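Sts-2 protein (Mus musculus, PDB 3D4I) probably interferes with CBL-mediated down-regulation of receptor tyrosine kinases, and carries a 2H-phosphatase domain with acid-dependent phosphatase activity. Local coordinates at residues 139-143 with 144-148; 159-163 with 164-168. All blocks are in the same frame, centred on the assembly; numbering follows the deposited sequence.

Interaction 1 of 2, residues 139-143 with 144-148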
loop_
_atom_site.group_PDB
_atom_site.type_symbol
_atom_site.label_atom_id
_atom_site.label_comp_id
_atom_site.label_asym_id
_atom_site.label_seq_id
_atom_site.Cartn_x
_atom_site.Cartn_y
_atom_site.Cartn_z
ATOM N N THR A 139 -15.736 3.975 24.005
ATOM C CA THR A 139 -14.524 4.603 23.527
ATOM C C THR A 139 -14.485 4.873 22.010
ATOM O O THR A 139 -13.459 5.304 21.489
ATOM C CB THR A 139 -13.265 3.840 24.078
ATOM O OG1 THR A 139 -12.267 4.785 24.481
ATOM C CG2 THR A 139 -12.688 2.824 23.074
ATOM N N PHE A 140 -15.602 4.674 21.310
ATOM C CA PHE A 140 -15.696 5.155 19.926
ATOM C C PHE A 140 -15.513 6.680 19.915
ATOM O O PHE A 140 -15.897 7.383 20.866
ATOM C CB PHE A 140 -17.054 4.832 19.284
ATOM C CG PHE A 140 -17.384 3.359 19.210
ATOM C CD1 PHE A 140 -16.437 2.430 18.794
ATOM C CD2 PHE A 140 -18.667 2.912 19.520
ATOM C CE1 PHE A 140 -16.749 1.082 18.733
ATOM C CE2 PHE A 140 -19.004 1.562 19.444
ATOM C CZ PHE A 140 -18.044 0.643 19.054
ATOM N N LEU A 141 -14.927 7.194 18.842
ATOM C CA LEU A 141 -15.009 8.620 18.565
ATOM C C LEU A 141 -16.469 9.020 18.409
ATOM O O LEU A 141 -17.253 8.304 17.781
ATOM C CB LEU A 141 -14.226 8.969 17.298
ATOM C CG LEU A 141 -12.722 9.210 17.332
ATOM C CD1 LEU A 141 -11.971 7.914 17.168
ATOM C CD2 LEU A 141 -12.364 10.169 16.205
ATOM N N THR A 142 -16.841 10.152 19.014
ATOM C CA THR A 142 -18.185 10.678 18.863
ATOM C C THR A 142 -18.272 11.247 17.461
ATOM O O THR A 142 -17.244 11.504 16.831
ATOM C CB THR A 142 -18.476 11.821 19.888
ATOM O OG1 THR A 142 -17.383 12.742 19.870
ATOM C CG2 THR A 142 -18.629 11.272 21.294
ATOM N N LEU A 143 -19.491 11.455 16.976
ATOM C CA LEU A 143 -19.702 12.073 15.663
ATOM C C LEU A 143 -19.089 13.473 15.555
ATOM O O LEU A 143 -18.585 13.868 14.488
ATOM C CB LEU A 143 -21.197 12.094 15.319
ATOM C CG LEU A 143 -21.912 10.737 15.370
ATOM C CD1 LEU A 143 -23.387 10.852 15.033
ATOM C CD2 LEU A 143 -21.255 9.720 14.448
ATOM N N GLU A 144 -19.111 14.212 16.670
ATOM C CA GLU A 144 -18.516 15.544 16.731
ATOM C C GLU A 144 -17.001 15.478 16.583
ATOM O O GLU A 144 -16.413 16.247 15.814
ATOM C CB GLU A 144 -18.929 16.284 18.021
ATOM C CG GLU A 144 -20.413 16.640 18.060
ATOM C CD GLU A 144 -20.725 17.873 18.907
ATOM O OE1 GLU A 144 -20.040 18.098 19.946
ATOM O OE2 GLU A 144 -21.667 18.616 18.529
ATOM N N GLU A 145 -16.388 14.533 17.300
ATOM C CA GLU A 145 -14.955 14.258 17.198
ATOM C C GLU A 145 -14.542 13.836 15.787
ATOM O O GLU A 145 -13.497 14.259 15.291
ATOM C CB GLU A 145 -14.532 13.200 18.231
ATOM C CG GLU A 145 -14.373 13.784 19.635
ATOM C CD GLU A 145 -14.312 12.743 20.742
ATOM O OE1 GLU A 145 -14.461 11.520 20.488
ATOM O OE2 GLU A 145 -14.124 13.166 21.895
ATOM N N LEU A 146 -15.366 13.012 15.144
ATOM C CA LEU A 146 -15.140 12.656 13.744
ATOM C C LEU A 146 -15.245 13.868 12.809
ATOM O O LEU A 146 -14.399 14.026 11.936
ATOM C CB LEU A 146 -16.070 11.515 13.301
ATOM C CG LEU A 146 -15.779 10.143 13.939
ATOM C CD1 LEU A 146 -16.941 9.189 13.718
ATOM C CD2 LEU A 146 -14.477 9.542 13.419
ATOM N N LYS A 147 -16.259 14.720 12.978
ATOM C CA LYS A 147 -16.340 15.939 12.140
ATOM C C LYS A 147 -15.180 16.917 12.393
ATOM O O LYS A 147 -14.665 17.523 11.448
ATOM C CB LYS A 147 -17.714 16.639 12.185
ATOM C CG LYS A 147 -18.468 16.518 10.846
ATOM C CD LYS A 147 -19.743 17.368 10.756
ATOM C CE LYS A 147 -20.683 16.850 9.631
ATOM N NZ LYS A 147 -21.953 17.682 9.485
ATOM N N GLU A 148 -14.758 17.029 13.653
ATOM C CA GLU A 148 -13.536 17.746 14.013
ATOM C C GLU A 148 -12.396 17.227 13.145
ATOM O O GLU A 148 -11.637 18.000 12.556
ATOM C CB GLU A 148 -13.175 17.507 15.487
ATOM C CG GLU A 148 -13.947 18.311 16.525
ATOM C CD GLU A 148 -13.632 17.875 17.974
ATOM O OE1 GLU A 148 -12.465 17.483 18.264
ATOM O OE2 GLU A 148 -14.558 17.924 18.825
HETATM O O HOH W 1 -14.910 9.612 22.089
#
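The carboxylate of E145 turns one face to T142: OG1 stands over that face, 3.2 Å from E145 CD, and the backbone N of T142 approaches E145 OE1 from above the plane, 41° out of it. This second approach is a nearly straight hydrogen bond, T142 N to E145 OE1 at 3.1 Å. At the ends of the carboxylate, a water donates both to OE1 and to F140 O, while OE2 pairs with S55 OG. The reciprocal bond runs from E145 N to T142 OG1 at 3.3 Å, so the two residues form a capping box at the start of helix 143-148. Threonine suits the N-cap because its hydroxyl, set between backbone N and carbonyl carbon (chi1 48°), reaches forward to the amide of E145 in the first turn. The turn continues through L146 N to T142 O (2.9 Å), and the L146 side chain crosses that of L141 at about a right angle and packs against V101 of helix 98-111, where a branched apolar residue fits the buried side. Replacing E145 by an alanine is likely to leave the T142 amide without its acceptor and S55 OG without its partner. Gathered donors and the helix N-terminus are likely to favour the ionised carboxylate.

Interaction 2 of 2, residues 159-163 with 164-168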
loop_
_atom_site.group_PDB
_atom_site.type_symbol
_atom_site.label_atom_id
_atom_site.label_comp_id
_atom_site.label_asym_id
_atom_site.label_seq_id
_atom_site.Cartn_x
_atom_site.Cartn_y
_atom_site.Cartn_z
ATOM N N PRO A 159 -29.274 5.623 13.870
ATOM C CA PRO A 159 -28.835 4.250 13.641
ATOM C C PRO A 159 -29.889 3.257 14.077
ATOM O O PRO A 159 -30.682 3.557 14.987
ATOM C CB PRO A 159 -27.568 4.123 14.512
ATOM C CG PRO A 159 -27.725 5.159 15.581
ATOM C CD PRO A 159 -28.465 6.297 14.907
ATOM N N ALA A 160 -29.917 2.102 13.410
ATOM C CA ALA A 160 -30.784 0.984 13.793
ATOM C C ALA A 160 -30.466 0.479 15.189
ATOM O O ALA A 160 -31.363 0.070 15.926
ATOM C CB ALA A 160 -30.662 -0.151 12.793
ATOM N N LEU A 161 -29.177 0.484 15.537
ATOM C CA LEU A 161 -28.757 0.164 16.888
ATOM C C LEU A 161 -27.812 1.251 17.402
ATOM O O LEU A 161 -26.686 1.384 16.911
ATOM C CB LEU A 161 -28.097 -1.226 16.950
ATOM C CG LEU A 161 -27.665 -1.735 18.336
ATOM C CD1 LEU A 161 -28.848 -2.193 19.182
ATOM C CD2 LEU A 161 -26.652 -2.865 18.175
ATOM N N PRO A 162 -28.278 2.043 18.390
ATOM C CA PRO A 162 -27.429 3.033 19.043
ATOM C C PRO A 162 -26.217 2.387 19.712
ATOM O O PRO A 162 -26.303 1.251 20.171
ATOM C CB PRO A 162 -28.358 3.649 20.094
ATOM C CG PRO A 162 -29.757 3.384 19.586
ATOM C CD PRO A 162 -29.655 2.050 18.920
ATOM N N ARG A 163 -25.096 3.100 19.764
ATOM C CA ARG A 163 -23.862 2.506 20.288
ATOM C C ARG A 163 -23.991 1.977 21.716
ATOM O O ARG A 163 -23.491 0.898 22.008
ATOM C CB ARG A 163 -22.623 3.412 20.111
ATOM C CG ARG A 163 -22.626 4.802 20.780
ATOM C CD ARG A 163 -22.709 5.937 19.749
ATOM N NE ARG A 163 -21.526 6.066 18.887
ATOM C CZ ARG A 163 -21.538 6.423 17.595
ATOM N NH1 ARG A 163 -22.677 6.684 16.948
ATOM N NH2 ARG A 163 -20.386 6.507 16.937
ATOM N N CYS A 164 -24.709 2.693 22.589
ATOM C CA CYS A 164 -24.865 2.214 23.963
ATOM C C CYS A 164 -25.834 1.021 24.080
ATOM O O CYS A 164 -25.953 0.422 25.149
ATOM C CB CYS A 164 -25.220 3.357 24.930
ATOM S SG CYS A 164 -26.796 4.091 24.601
ATOM N N SER A 165 -26.485 0.652 22.972
ATOM C CA SER A 165 -27.349 -0.531 22.966
ATOM C C SER A 165 -26.596 -1.832 22.631
ATOM O O SER A 165 -27.138 -2.933 22.804
ATOM C CB SER A 165 -28.552 -0.329 22.041
ATOM O OG SER A 165 -29.177 0.907 22.308
ATOM N N LEU A 166 -25.345 -1.699 22.169
ATOM C CA LEU A 166 -24.457 -2.840 21.973
ATOM C C LEU A 166 -24.140 -3.512 23.304
ATOM O O LEU A 166 -23.663 -2.860 24.240
ATOM C CB LEU A 166 -23.154 -2.415 21.283
ATOM C CG LEU A 166 -23.158 -2.277 19.757
ATOM C CD1 LEU A 166 -21.932 -1.504 19.270
ATOM C CD2 LEU A 166 -23.228 -3.636 19.082
ATOM N N MET A 167 -24.410 -4.812 23.376
ATOM C CA MET A 167 -24.258 -5.564 24.616
ATOM C C MET A 167 -22.960 -6.358 24.635
ATOM O O MET A 167 -22.740 -7.193 23.766
ATOM C CB MET A 167 -25.447 -6.510 24.825
ATOM C CG MET A 167 -26.790 -5.816 25.040
ATOM S SD MET A 167 -26.701 -4.697 26.450
ATOM C CE MET A 167 -28.180 -3.697 26.197
ATOM N N PRO A 168 -22.106 -6.129 25.651
ATOM C CA PRO A 168 -20.840 -6.862 25.723
ATOM C C PRO A 168 -21.007 -8.389 25.721
ATOM O O PRO A 168 -20.116 -9.105 25.252
ATOM C CB PRO A 168 -20.244 -6.392 27.049
ATOM C CG PRO A 168 -20.832 -5.047 27.243
ATOM C CD PRO A 168 -22.248 -5.193 26.776
#
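L161 and L166 meet through their CD2 methyls beside a short 3-10 turn in the loop between helices 143-148 and 172-187 of the histidine phosphatase domain. Two successive three-residue steps define it: S165 N donates to P162 O at 2.9 Å, and L166 N to R163 O at 3.2 Å. Both donors stand well above the carbonyl planes, with C=O...N angles of only 124° and 119°, in keeping with the tight winding of a 3-10 turn. The packed side belongs to L161. With CG swung opposite the backbone N (chi1 -177°), its fork spans the turn: CD1 presses on S165 CB at 3.4 Å, tighter than usual van der Waals contact, while CD2 meets L166 CD2 at 3.6 Å. Both leucines also rest on R178 of helix 172-187, so branched apolar side chains suit this inward side. R163 leaves the turn on a chain bent at chi2 and chi3 and lies against P96 and P123. The solvent side is looser. P162 and C164 are exposed there, and proline fits the entry to the turn because its ring restricts phi and the residue has no N-H that would need an acceptor. Being small, S165 fits between the leucine and the P162 ring: its OG sits at nearly equal distance from three atoms of that ring, 3.6 Å from P162 CB and CD and 3.7 Å from CG.

How the interactions relate
From the N terminus, the chain leaves strand 119-121, runs through a loop and reaches interaction 1, which closes the entry to helix 143-148. After that helix another loop leads to interaction 2, whose turn lies before helix 172-187. The two contacts follow in series and neither nest nor cross, with centres about 16 Å apart. They nevertheless touch in space: F140 CD2 packs 4.0 Å from R163 CB, and the guanidinium of R163 also lies near L141 and L143. P96 receives both F140 and R163. E122, just after strand 119-121, accepts from the amides of A160 and L161, tying the later loop back to the sheet edge.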